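Local atomic coordinates of hydrolase (Thermus thermophilus, PDB entry 1UFO), a protein that is of unknown specific function but adopts the alpha/beta hydrolase fold and is probably a serine hydrolase. Residues Y82-G87 with G112-F117; A29-Q34 with F57-H62. All blocks are in the same frame, centred on the assembly; numbering follows the deposited sequence.

Contact 1 (Y82-G87 with G112-F117); sequences YRVALG and GSLGAF
Ala-85 of helix 77-103 comes closest to Leu-114, in the first turn of helix 114-124, with 6.9 Å between their CA atoms, and between the two helices the buried contact is made by side chains packed without a polar bond across it. The Tyr-82 and Phe-117 rings form an offset edge-to-face pair, with planes at 67° and centroids 5.2 Å apart. Tyr-82 presents its CD2-CE2 edge, and CE2 lies over one face of the phenylalanine, 3.7 Å from Phe-117 CE2. Phe-117 CG stands anti to the backbone N (chi1 -179°), which carries the ring out toward helix 77-103, where Ala-85 CB meets its edge. Ser-113, just before helix 114-124, sits on a G-x-S-x-G turn that has the form of a nucleophile elbow, and its OG bonds to His-217 NE2, consistent with a catalytic triad. Leu-114 CD1 touches both Tyr-82 CE2 and Ala-85 CB, 4.0 Å from the latter, while CD2 approaches Val-84 CG1. With the phenol ring cut back to an alanine at Tyr-82, Phe-117 would probably lose its edge-on aromatic neighbour and Met-142 N its hydrogen-bond partner. Leu-158 of helix 153-160 touches both rings.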
loop_
_atom_site.group_PDB
_atom_site.type_symbol
_atom_site.label_atom_id
_atom_site.label_comp_id
_atom_site.label_asym_id
_atom_site.label_seq_id
_atom_site.Cartn_x
_atom_site.Cartn_y
_atom_site.Cartn_z
ATOM N N TYR A 82 26.061 -7.901 10.248
ATOM C CA TYR A 82 26.282 -6.849 9.251
ATOM C C TYR A 82 27.450 -7.086 8.309
ATOM O O TYR A 82 27.516 -6.487 7.209
ATOM C CB TYR A 82 26.328 -5.471 9.908
ATOM C CG TYR A 82 24.943 -5.099 10.381
ATOM C CD1 TYR A 82 24.613 -5.095 11.728
ATOM C CD2 TYR A 82 23.931 -4.859 9.460
ATOM C CE1 TYR A 82 23.320 -4.858 12.150
ATOM C CE2 TYR A 82 22.582 -4.654 9.866
ATOM C CZ TYR A 82 22.290 -4.661 11.222
ATOM O OH TYR A 82 20.955 -4.641 11.569
ATOM N N ARG A 83 28.363 -7.990 8.693
ATOM C CA ARG A 83 29.403 -8.385 7.723
ATOM C C ARG A 83 28.709 -9.253 6.631
ATOM O O ARG A 83 29.007 -9.106 5.419
ATOM C CB ARG A 83 30.507 -9.131 8.484
ATOM C CG ARG A 83 31.531 -9.808 7.552
ATOM C CD ARG A 83 32.049 -8.867 6.421
ATOM N NE ARG A 83 32.610 -7.602 6.915
ATOM C CZ ARG A 83 32.944 -6.567 6.148
ATOM N NH1 ARG A 83 33.457 -5.453 6.675
ATOM N NH2 ARG A 83 32.787 -6.601 4.808
ATOM N N VAL A 84 27.795 -10.141 7.023
ATOM C CA VAL A 84 26.969 -10.877 5.982
ATOM C C VAL A 84 26.254 -9.798 5.095
ATOM O O VAL A 84 26.299 -9.916 3.856
ATOM C CB VAL A 84 25.866 -11.704 6.617
ATOM C CG1 VAL A 84 24.836 -12.220 5.504
ATOM C CG2 VAL A 84 26.469 -12.983 7.317
ATOM N N ALA A 85 25.662 -8.756 5.682
ATOM C CA ALA A 85 24.977 -7.714 4.875
ATOM C C ALA A 85 25.893 -6.988 3.913
ATOM O O ALA A 85 25.533 -6.775 2.746
ATOM C CB ALA A 85 24.337 -6.686 5.804
ATOM N N LEU A 86 27.091 -6.649 4.377
ATOM C CA LEU A 86 28.035 -5.957 3.481
ATOM C C LEU A 86 28.481 -6.876 2.304
ATOM O O LEU A 86 28.687 -6.368 1.187
ATOM C CB LEU A 86 29.251 -5.483 4.330
ATOM C CG LEU A 86 28.895 -4.253 5.184
ATOM C CD1 LEU A 86 30.014 -4.129 6.210
ATOM C CD2 LEU A 86 28.798 -2.984 4.332
ATOM N N GLY A 87 28.660 -8.150 2.583
ATOM C CA GLY A 87 29.071 -9.116 1.559
ATOM C C GLY A 87 27.924 -9.284 0.575
ATOM O O GLY A 87 28.084 -9.291 -0.665
ATOM N N GLY A 112 13.935 -8.635 2.001
ATOM C CA GLY A 112 13.140 -8.938 3.196
ATOM C C GLY A 112 14.019 -8.919 4.428
ATOM O O GLY A 112 15.050 -9.566 4.456
ATOM N N SER A 113 13.664 -8.074 5.405
ATOM C CA SER A 113 14.404 -7.973 6.684
ATOM C C SER A 113 15.867 -7.566 6.382
ATOM O O SER A 113 16.120 -6.454 5.904
ATOM C CB SER A 113 14.217 -9.318 7.440
ATOM O OG SER A 113 14.607 -9.189 8.787
ATOM N N LEU A 114 16.895 -8.391 6.671
ATOM C CA LEU A 114 18.263 -7.967 6.422
ATOM C C LEU A 114 18.400 -7.631 4.944
ATOM O O LEU A 114 19.151 -6.730 4.592
ATOM C CB LEU A 114 19.231 -9.074 6.846
ATOM C CG LEU A 114 20.684 -8.620 6.786
ATOM C CD1 LEU A 114 21.012 -7.562 7.839
ATOM C CD2 LEU A 114 21.580 -9.868 6.927
ATOM N N GLY A 115 17.686 -8.324 4.081
ATOM C CA GLY A 115 17.750 -8.008 2.642
ATOM C C GLY A 115 17.206 -6.595 2.316
ATOM O O GLY A 115 17.683 -5.971 1.376
ATOM N N ALA A 116 16.260 -6.101 3.142
ATOM C CA ALA A 116 15.731 -4.749 2.941
ATOM C C ALA A 116 16.832 -3.755 3.329
ATOM O O ALA A 116 17.015 -2.695 2.674
ATOM C CB ALA A 116 14.494 -4.545 3.819
ATOM N N PHE A 117 17.601 -4.090 4.388
ATOM C CA PHE A 117 18.686 -3.197 4.786
ATOM C C PHE A 117 19.759 -3.182 3.696
ATOM O O PHE A 117 20.337 -2.136 3.420
ATOM C CB PHE A 117 19.298 -3.700 6.130
ATOM C CG PHE A 117 20.406 -2.814 6.610
ATOM C CD1 PHE A 117 20.115 -1.566 7.175
ATOM C CD2 PHE A 117 21.749 -3.231 6.501
ATOM C CE1 PHE A 117 21.131 -0.732 7.621
ATOM C CE2 PHE A 117 22.776 -2.418 6.974
ATOM C CZ PHE A 117 22.464 -1.153 7.529
#

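Contact 2 (A29-Q34 with F57-H62)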
loop_
_atom_site.group_PDB
_atom_site.type_symbol
_atom_site.label_atom_id
_atom_site.label_comp_id
_atom_site.label_asym_id
_atom_site.label_seq_id
_atom_site.Cartn_x
_atom_site.Cartn_y
_atom_site.Cartn_z
ATOM N N ALA A 29 15.784 -10.405 -5.739
ATOM C CA ALA A 29 15.236 -10.517 -4.341
ATOM C C ALA A 29 16.311 -10.980 -3.402
ATOM O O ALA A 29 17.015 -11.936 -3.698
ATOM C CB ALA A 29 14.035 -11.489 -4.322
ATOM N N LEU A 30 16.402 -10.314 -2.250
ATOM C CA LEU A 30 17.428 -10.500 -1.225
ATOM C C LEU A 30 16.751 -10.927 0.047
ATOM O O LEU A 30 15.946 -10.204 0.633
ATOM C CB LEU A 30 18.200 -9.198 -0.950
ATOM C CG LEU A 30 18.733 -8.588 -2.263
ATOM C CD1 LEU A 30 19.464 -7.243 -1.899
ATOM C CD2 LEU A 30 19.762 -9.520 -3.014
ATOM N N HIS A 31 17.041 -12.182 0.441
ATOM C CA HIS A 31 16.397 -12.797 1.570
ATOM C C HIS A 31 16.897 -12.211 2.899
ATOM O O HIS A 31 17.852 -11.420 2.915
ATOM C CB HIS A 31 16.628 -14.343 1.471
ATOM C CG HIS A 31 18.041 -14.779 1.733
ATOM N ND1 HIS A 31 18.614 -14.741 2.990
ATOM C CD2 HIS A 31 18.999 -15.252 0.880
ATOM C CE1 HIS A 31 19.856 -15.224 2.914
ATOM N NE2 HIS A 31 20.105 -15.558 1.638
ATOM N N GLY A 32 16.295 -12.689 4.011
ATOM C CA GLY A 32 16.700 -12.167 5.310
ATOM C C GLY A 32 17.563 -13.115 6.116
ATOM O O GLY A 32 17.915 -14.182 5.609
ATOM N N LEU A 33 17.877 -12.720 7.353
ATOM C CA LEU A 33 18.733 -13.547 8.190
ATOM C C LEU A 33 18.065 -14.860 8.426
ATOM O O LEU A 33 16.828 -14.942 8.635
ATOM C CB LEU A 33 18.991 -12.777 9.506
ATOM C CG LEU A 33 20.098 -13.344 10.328
ATOM C CD1 LEU A 33 21.427 -13.242 9.573
ATOM C CD2 LEU A 33 20.178 -12.497 11.603
ATOM N N GLN A 34 18.910 -15.899 8.372
ATOM C CA GLN A 34 18.515 -17.307 8.472
ATOM C C GLN A 34 17.636 -17.804 7.308
ATOM O O GLN A 34 17.108 -18.918 7.367
ATOM C CB GLN A 34 17.805 -17.589 9.788
ATOM C CG GLN A 34 18.421 -16.889 11.016
ATOM C CD GLN A 34 19.851 -17.312 11.387
ATOM O OE1 GLN A 34 20.481 -16.634 12.219
ATOM N NE2 GLN A 34 20.378 -18.427 10.800
ATOM N N PHE A 57 19.798 -15.083 -4.799
ATOM C CA PHE A 57 20.930 -15.934 -4.513
ATOM C C PHE A 57 21.122 -15.950 -3.016
ATOM O O PHE A 57 20.571 -15.086 -2.293
ATOM C CB PHE A 57 22.185 -15.466 -5.244
ATOM C CG PHE A 57 22.685 -14.075 -4.838
ATOM C CD1 PHE A 57 23.718 -13.950 -3.888
ATOM C CD2 PHE A 57 22.103 -12.905 -5.388
ATOM C CE1 PHE A 57 24.183 -12.651 -3.496
ATOM C CE2 PHE A 57 22.563 -11.613 -5.015
ATOM C CZ PHE A 57 23.609 -11.500 -4.066
ATOM N N ASP A 58 21.864 -16.959 -2.519
ATOM C CA ASP A 58 22.077 -17.055 -1.083
ATOM C C ASP A 58 23.125 -16.057 -0.582
ATOM O O ASP A 58 24.162 -15.861 -1.207
ATOM C CB ASP A 58 22.574 -18.470 -0.724
ATOM C CG ASP A 58 21.514 -19.524 -0.872
ATOM O OD1 ASP A 58 21.858 -20.672 -1.297
ATOM O OD2 ASP A 58 20.346 -19.233 -0.571
ATOM N N ALA A 59 22.846 -15.467 0.569
ATOM C CA ALA A 59 23.810 -14.528 1.169
ATOM C C ALA A 59 24.963 -15.310 1.775
ATOM O O ALA A 59 24.865 -16.504 1.989
ATOM C CB ALA A 59 23.083 -13.733 2.290
ATOM N N PRO A 60 26.037 -14.622 2.039
ATOM C CA PRO A 60 27.164 -15.342 2.672
ATOM C C PRO A 60 26.652 -16.027 3.918
ATOM O O PRO A 60 25.802 -15.498 4.670
ATOM C CB PRO A 60 28.141 -14.230 3.011
ATOM C CG PRO A 60 27.902 -13.197 1.995
ATOM C CD PRO A 60 26.358 -13.210 1.768
ATOM N N ARG A 61 27.154 -17.239 4.181
ATOM C CA ARG A 61 26.799 -18.054 5.320
ATOM C C ARG A 61 25.375 -18.637 5.371
ATOM O O ARG A 61 24.982 -19.263 6.365
ATOM C CB ARG A 61 27.013 -17.279 6.633
ATOM C CG ARG A 61 28.396 -16.872 6.852
ATOM C CD ARG A 61 28.569 -16.194 8.211
ATOM N NE ARG A 61 28.302 -17.042 9.369
ATOM C CZ ARG A 61 28.630 -16.641 10.594
ATOM N NH1 ARG A 61 29.190 -15.442 10.717
ATOM N NH2 ARG A 61 28.442 -17.423 11.671
ATOM N N HIS A 62 24.600 -18.491 4.299
ATOM C CA HIS A 62 23.256 -18.942 4.254
ATOM C C HIS A 62 23.005 -19.940 3.099
ATOM O O HIS A 62 23.780 -20.006 2.136
ATOM C CB HIS A 62 22.336 -17.718 3.986
ATOM C CG HIS A 62 22.188 -16.822 5.170
ATOM N ND1 HIS A 62 23.201 -16.008 5.631
ATOM C CD2 HIS A 62 21.135 -16.657 6.020
ATOM C CE1 HIS A 62 22.773 -15.377 6.727
ATOM N NE2 HIS A 62 21.532 -15.759 6.973
HETATM O O HOH W 1 18.072 -13.790 -1.830
#
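His-31 reaches across from the end of strand 25-30 to the loop 57-62, and its ring is held at both nitrogens. From CB, the first torsion (chi1 71°) sets CG between the backbone N and the carbonyl carbon. ND1 then turns back to its own segment and donates to Gly-32 O, which lies in the ring plane, while CD2 comes 3.5 Å from Phe-57 O. CE1 touches Ala-59 CB and, at 3.6 Å, His-62 CG. At the tip, NE2 accepts from Ala-59 N over 2.9 Å, the donor tilted 24° out of the ring plane. His-62 returns the link: its NE2 accepts from Gln-34 N at 3.0 Å, in plane, while ND1 donates to Pro-60 O. With each ND1 a donor and each NE2 an acceptor, both rings are probably neutral. Leu-33 CD1 packs at the edge of the His-62 ring, 3.6 Å from NE2. Nearer the strand, a water accepts from His-31 N and donates to Ala-29 O and Phe-57 O, bridging the backbones where they part. Histidine-glycine after this strand is a familiar sequence of alpha/beta hydrolases, in which the following loop commonly contributes to the oxyanion hole beside the nucleophile elbow.

From the N terminus, the end of strand 25-30 opens contact 2 at 29-34; the chain passes through helix 37-42 and strand 52-56 and returns at 57-62, where contact 2 closes the first loop. It then runs on into helix 77-103, whose segment 82-87 opens contact 1; strand 107-112 brings the chain back to 112-117 and closes this second loop. The loops therefore follow in series, yet their centres are only about 8 Å apart. Gly-112 N probably bonds to Leu-30 O between adjacent parallel strands, and Val-84 CG1 packs on Pro-60 O. Contact 2 joins the loops after strands 25-30 and 52-56, contact 1 helix 77-103 to the start of helix 114-124, with the putative nucleophile turn beside 29-34.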